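Local atomic coordinates of glucuronan lyase A (Trichoderma reesei, PDB entry 2ZZJ), a protein that probably cleaves the polysaccharide beta-1,4-glucuronan within its chain as a lyase, and binds a calcium ion. Residues P84-R96 with S191-W204. Sequence-based numbering, arbitrary orientation.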
loop_
_atom_site.group_PDB
_atom_site.type_symbol
_atom_site.label_atom_id
_atom_site.label_comp_id
_atom_site.label_asym_id
_atom_site.label_seq_id
_atom_site.Cartn_x
_atom_site.Cartn_y
_atom_site.Cartn_z
ATOM N N PRO A 84 -4.153 -3.581 17.582
ATOM C CA PRO A 84 -5.336 -3.792 16.760
ATOM C C PRO A 84 -5.661 -2.697 15.747
ATOM O O PRO A 84 -6.494 -2.924 14.865
ATOM C CB PRO A 84 -6.487 -3.872 17.789
ATOM C CG PRO A 84 -5.933 -3.409 19.091
ATOM C CD PRO A 84 -4.464 -3.541 19.036
ATOM N N GLN A 85 -5.068 -1.514 15.891
ATOM C CA GLN A 85 -5.280 -0.435 14.913
ATOM C C GLN A 85 -4.621 -0.807 13.589
ATOM O O GLN A 85 -3.796 -1.717 13.542
ATOM C CB GLN A 85 -4.729 0.896 15.416
ATOM C CG GLN A 85 -5.583 1.536 16.526
ATOM C CD GLN A 85 -5.093 2.903 16.939
ATOM O OE1 GLN A 85 -3.929 3.086 17.276
ATOM N NE2 GLN A 85 -6.010 3.865 16.990
ATOM N N SER A 86 -5.010 -0.117 12.521
ATOM C CA SER A 86 -4.346 -0.257 11.223
ATOM C C SER A 86 -3.122 0.625 11.131
ATOM O O SER A 86 -3.184 1.798 11.478
ATOM C CB SER A 86 -5.298 0.142 10.097
ATOM O OG SER A 86 -4.582 0.399 8.886
ATOM N N TYR A 87 -2.030 0.053 10.632
ATOM C CA TYR A 87 -0.885 0.818 10.091
ATOM C C TYR A 87 -0.783 0.396 8.631
ATOM O O TYR A 87 -0.516 -0.765 8.332
ATOM C CB TYR A 87 0.418 0.559 10.863
ATOM C CG TYR A 87 0.337 1.059 12.289
ATOM C CD1 TYR A 87 0.669 2.377 12.590
ATOM C CD2 TYR A 87 -0.140 0.224 13.326
ATOM C CE1 TYR A 87 0.576 2.857 13.900
ATOM C CE2 TYR A 87 -0.241 0.698 14.644
ATOM C CZ TYR A 87 0.110 2.022 14.912
ATOM O OH TYR A 87 0.019 2.557 16.185
ATOM N N ASN A 88 -1.079 1.333 7.737
ATOM C CA ASN A 88 -1.157 1.024 6.321
ATOM C C ASN A 88 0.263 1.050 5.769
ATOM O O ASN A 88 1.069 1.894 6.173
ATOM C CB ASN A 88 -2.033 2.052 5.608
ATOM C CG ASN A 88 -2.552 1.539 4.277
ATOM O OD1 ASN A 88 -3.534 0.778 4.217
ATOM N ND2 ASN A 88 -1.897 1.950 3.196
ATOM N N ILE A 89 0.579 0.113 4.877
ATOM C CA ILE A 89 1.935 0.040 4.332
ATOM C C ILE A 89 2.043 0.287 2.801
ATOM O O ILE A 89 3.155 0.538 2.312
ATOM C CB ILE A 89 2.688 -1.259 4.715
ATOM C CG1 ILE A 89 1.972 -2.521 4.173
ATOM C CG2 ILE A 89 2.879 -1.364 6.276
ATOM C CD1 ILE A 89 2.817 -3.830 4.378
ATOM N N ALA A 90 0.923 0.181 2.071
ATOM C CA ALA A 90 0.890 0.477 0.611
ATOM C C ALA A 90 -0.539 0.771 0.193
ATOM O O ALA A 90 -1.506 0.288 0.836
ATOM C CB ALA A 90 1.421 -0.715 -0.200
ATOM N N GLN A 91 -0.709 1.547 -0.875
ATOM C CA GLN A 91 -2.082 1.785 -1.342
ATOM C C GLN A 91 -2.105 2.266 -2.755
ATOM O O GLN A 91 -1.137 2.926 -3.195
ATOM C CB GLN A 91 -2.797 2.808 -0.457
ATOM C CG GLN A 91 -2.117 4.156 -0.291
ATOM C CD GLN A 91 -3.056 5.213 0.331
ATOM O OE1 GLN A 91 -4.277 5.098 0.230
ATOM N NE2 GLN A 91 -2.483 6.218 0.978
ATOM N N PHE A 92 -3.201 1.939 -3.434
ATOM C CA PHE A 92 -3.544 2.545 -4.726
ATOM C C PHE A 92 -4.580 3.601 -4.477
ATOM O O PHE A 92 -5.557 3.371 -3.715
ATOM C CB PHE A 92 -4.100 1.494 -5.659
ATOM C CG PHE A 92 -3.075 0.476 -6.091
ATOM C CD1 PHE A 92 -2.288 0.719 -7.235
ATOM C CD2 PHE A 92 -2.892 -0.702 -5.380
ATOM C CE1 PHE A 92 -1.350 -0.221 -7.668
ATOM C CE2 PHE A 92 -1.931 -1.641 -5.803
ATOM C CZ PHE A 92 -1.161 -1.378 -6.949
ATOM N N ILE A 93 -4.388 4.751 -5.112
ATOM C CA ILE A 93 -5.250 5.896 -4.854
ATOM C C ILE A 93 -5.296 6.852 -6.048
ATOM O O ILE A 93 -4.249 7.209 -6.641
ATOM C CB ILE A 93 -4.837 6.605 -3.519
ATOM C CG1 ILE A 93 -5.799 7.763 -3.153
ATOM C CG2 ILE A 93 -3.346 7.051 -3.551
ATOM C CD1 ILE A 93 -5.445 8.398 -1.834
ATOM N N ALA A 94 -6.521 7.275 -6.386
ATOM C CA ALA A 94 -6.750 8.230 -7.475
ATOM C C ALA A 94 -7.452 9.473 -6.950
ATOM O O ALA A 94 -8.308 9.378 -6.071
ATOM C CB ALA A 94 -7.605 7.618 -8.531
ATOM N N ASN A 95 -7.096 10.617 -7.510
ATOM C CA ASN A 95 -7.883 11.822 -7.346
ATOM C C ASN A 95 -8.871 11.876 -8.499
ATOM O O ASN A 95 -8.485 11.790 -9.682
ATOM C CB ASN A 95 -6.995 13.062 -7.327
ATOM C CG ASN A 95 -7.775 14.334 -7.010
ATOM O OD1 ASN A 95 -8.796 14.300 -6.323
ATOM N ND2 ASN A 95 -7.286 15.453 -7.495
ATOM N N ARG A 96 -10.148 11.966 -8.140
ATOM C CA ARG A 96 -11.230 11.866 -9.083
ATOM C C ARG A 96 -12.104 13.126 -8.958
ATOM O O ARG A 96 -13.280 13.016 -8.571
ATOM C CB ARG A 96 -12.047 10.626 -8.757
ATOM C CG ARG A 96 -11.309 9.341 -8.997
ATOM C CD ARG A 96 -12.011 8.177 -8.393
ATOM N NE ARG A 96 -13.172 7.717 -9.153
ATOM C CZ ARG A 96 -14.415 7.695 -8.668
ATOM N NH1 ARG A 96 -14.650 8.115 -7.425
ATOM N NH2 ARG A 96 -15.419 7.225 -9.417
ATOM N N SER A 191 -10.001 6.427 -14.324
ATOM C CA SER A 191 -9.028 7.203 -13.547
ATOM C C SER A 191 -7.695 6.427 -13.536
ATOM O O SER A 191 -7.698 5.208 -13.599
ATOM C CB SER A 191 -9.507 7.376 -12.088
ATOM O OG SER A 191 -10.930 7.535 -11.970
ATOM N N VAL A 192 -6.584 7.146 -13.468
ATOM C CA VAL A 192 -5.275 6.520 -13.273
ATOM C C VAL A 192 -4.963 6.606 -11.774
ATOM O O VAL A 192 -4.916 7.687 -11.211
ATOM C CB VAL A 192 -4.176 7.184 -14.125
ATOM C CG1 VAL A 192 -2.800 6.574 -13.812
ATOM C CG2 VAL A 192 -4.496 7.030 -15.618
ATOM N N PHE A 193 -4.810 5.443 -11.149
ATOM C CA PHE A 193 -4.536 5.347 -9.702
ATOM C C PHE A 193 -3.035 5.328 -9.484
ATOM O O PHE A 193 -2.314 4.600 -10.198
ATOM C CB PHE A 193 -5.089 4.044 -9.193
ATOM C CG PHE A 193 -6.580 4.060 -8.936
ATOM C CD1 PHE A 193 -7.062 4.227 -7.636
ATOM C CD2 PHE A 193 -7.505 3.895 -9.991
ATOM C CE1 PHE A 193 -8.441 4.216 -7.379
ATOM C CE2 PHE A 193 -8.898 3.873 -9.747
ATOM C CZ PHE A 193 -9.368 4.045 -8.454
ATOM N N GLN A 194 -2.567 6.094 -8.502
ATOM C CA GLN A 194 -1.167 6.065 -8.094
ATOM C C GLN A 194 -0.916 4.774 -7.327
ATOM O O GLN A 194 -1.837 4.198 -6.759
ATOM C CB GLN A 194 -0.850 7.219 -7.158
ATOM C CG GLN A 194 -1.301 8.590 -7.628
ATOM C CD GLN A 194 -1.021 9.621 -6.599
ATOM O OE1 GLN A 194 -0.926 9.318 -5.407
ATOM N NE2 GLN A 194 -0.888 10.874 -7.036
ATOM N N PHE A 195 0.338 4.324 -7.330
ATOM C CA PHE A 195 0.757 3.222 -6.466
ATOM C C PHE A 195 1.693 3.869 -5.461
ATOM O O PHE A 195 2.736 4.435 -5.837
ATOM C CB PHE A 195 1.478 2.166 -7.290
ATOM C CG PHE A 195 2.067 1.054 -6.467
ATOM C CD1 PHE A 195 1.347 0.487 -5.407
ATOM C CD2 PHE A 195 3.359 0.586 -6.749
ATOM C CE1 PHE A 195 1.886 -0.573 -4.633
ATOM C CE2 PHE A 195 3.927 -0.486 -5.971
ATOM C CZ PHE A 195 3.194 -1.047 -4.928
ATOM N N ARG A 196 1.306 3.833 -4.189
ATOM C CA ARG A 196 2.133 4.398 -3.139
ATOM C C ARG A 196 2.639 3.300 -2.211
ATOM O O ARG A 196 1.890 2.344 -1.879
ATOM C CB ARG A 196 1.339 5.375 -2.289
ATOM C CG ARG A 196 0.703 6.508 -3.080
ATOM C CD ARG A 196 0.120 7.454 -2.091
ATOM N NE ARG A 196 -0.550 8.567 -2.755
ATOM C CZ ARG A 196 -1.296 9.453 -2.105
ATOM N NH1 ARG A 196 -1.461 9.357 -0.773
ATOM N NH2 ARG A 196 -1.889 10.421 -2.792
ATOM N N VAL A 197 3.895 3.436 -1.785
ATOM C CA VAL A 197 4.362 2.598 -0.673
ATOM C C VAL A 197 4.799 3.493 0.483
ATOM O O VAL A 197 5.392 4.573 0.278
ATOM C CB VAL A 197 5.447 1.515 -1.062
ATOM C CG1 VAL A 197 4.939 0.565 -2.171
ATOM C CG2 VAL A 197 6.807 2.158 -1.403
ATOM N N GLY A 198 4.508 3.067 1.706
ATOM C CA GLY A 198 4.936 3.846 2.850
ATOM C C GLY A 198 4.032 3.703 4.053
ATOM O O GLY A 198 2.923 3.157 3.957
ATOM N N LEU A 199 4.526 4.220 5.174
ATOM C CA LEU A 199 3.814 4.084 6.453
ATOM C C LEU A 199 2.751 5.166 6.511
ATOM O O LEU A 199 3.075 6.375 6.521
ATOM C CB LEU A 199 4.806 4.237 7.612
ATOM C CG LEU A 199 4.161 4.258 9.021
ATOM C CD1 LEU A 199 3.319 2.966 9.311
ATOM C CD2 LEU A 199 5.267 4.414 10.016
ATOM N N TYR A 200 1.501 4.733 6.561
ATOM C CA TYR A 200 0.352 5.625 6.689
ATOM C C TYR A 200 -0.447 5.224 7.917
ATOM O O TYR A 200 -1.153 4.205 7.928
ATOM C CB TYR A 200 -0.474 5.607 5.392
ATOM C CG TYR A 200 -1.849 6.256 5.479
ATOM C CD1 TYR A 200 -2.050 7.398 6.260
ATOM C CD2 TYR A 200 -2.916 5.783 4.718
ATOM C CE1 TYR A 200 -3.306 8.021 6.321
ATOM C CE2 TYR A 200 -4.192 6.384 4.785
ATOM C CZ TYR A 200 -4.355 7.515 5.577
ATOM O OH TYR A 200 -5.583 8.130 5.664
ATOM N N ALA A 201 -0.276 5.981 8.985
ATOM C CA ALA A 201 -0.836 5.570 10.268
ATOM C C ALA A 201 -2.257 6.059 10.314
ATOM O O ALA A 201 -2.557 7.070 10.953
ATOM C CB ALA A 201 0.015 6.124 11.418
ATOM N N ASN A 202 -3.131 5.375 9.586
ATOM C CA ASN A 202 -4.474 5.904 9.343
ATOM C C ASN A 202 -5.432 5.849 10.556
ATOM O O ASN A 202 -6.272 6.742 10.768
ATOM C CB ASN A 202 -5.113 5.301 8.080
ATOM C CG ASN A 202 -5.135 3.780 8.061
ATOM O OD1 ASN A 202 -4.344 3.113 8.704
ATOM N ND2 ASN A 202 -6.009 3.231 7.240
ATOM N N SER A 203 -5.299 4.803 11.360
ATOM C CA SER A 203 -6.161 4.654 12.536
ATOM C C SER A 203 -5.930 5.736 13.583
ATOM O O SER A 203 -6.863 6.043 14.362
ATOM C CB SER A 203 -5.998 3.271 13.162
ATOM O OG SER A 203 -6.651 2.288 12.378
ATOM N N TRP A 204 -4.714 6.301 13.628
ATOM C CA TRP A 204 -4.414 7.384 14.554
ATOM C C TRP A 204 -5.383 8.548 14.307
ATOM O O TRP A 204 -5.964 9.095 15.259
ATOM C CB TRP A 204 -2.964 7.884 14.406
ATOM C CG TRP A 204 -1.905 6.990 14.939
ATOM C CD1 TRP A 204 -2.085 5.823 15.662
ATOM C CD2 TRP A 204 -0.483 7.204 14.879
ATOM N NE1 TRP A 204 -0.862 5.307 16.026
ATOM C CE2 TRP A 204 0.133 6.122 15.555
ATOM C CE3 TRP A 204 0.335 8.183 14.284
ATOM C CZ2 TRP A 204 1.519 5.989 15.659
ATOM C CZ3 TRP A 204 1.723 8.054 14.396
ATOM C CH2 TRP A 204 2.301 6.953 15.084
HETATM O O HOH W 1 -5.482 0.642 6.132
HETATM O O HOH W 2 -2.626 4.071 12.795
HETATM O O HOH W 3 0.479 3.554 2.708
HETATM O O HOH W 4 -5.242 10.386 -9.527
#
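Phe92 and Phe195 meet in an offset stack, centroids 4.8 Å apart and planes at 22°, where antiparallel strands 86-95 and 192-197 pair in one sheet of the jelly roll. Here the packing is tight: Phe195 CD1 lies toward the rim of one face of Phe92, Ala90 and Val197 continue this apolar side, and Phe195 packs on Val224 of the other sheet. Further along, Ala94 CB sits over the centre of the Phe193 ring, a CH-pi contact of 3.6 Å to the centroid.

The other face of these strands is polar. With CG anti to its carbonyl carbon (chi1 -57°) and the chain extended to NE, Arg196 reaches Gln194 side-on: NE binds Gln194 OE1 at 2.8 Å, NH2 the same oxygen. Ile93 CG2 lies over one face of that guanidinium, and Glu55 holds NH1 in a salt bridge while also accepting from Gln91 NE2. A leucine in place of Arg196 would probably leave Glu55 without its charged mate and the Gln194 amide free to turn.

Ile89 and Ala90 form a classic bulge opposite Ile112 of strand 106-115, and the register with 191-204 slips by one here. The end beyond is looser, with Asn202 and Ser203 partly exposed and joined partly through water: one molecule links Ser86 OG, Asn88 OD1 and Asn202 ND2. Ser86 OG also donates to a lone pair of Asn202 OD1, at 2.7 Å. Trp204 NE1 donates to Tyr87 OH at 2.9 Å.

The pairing therefore separates an aromatic core face from a polar one, whose buried arginine is probably balanced by Glu55.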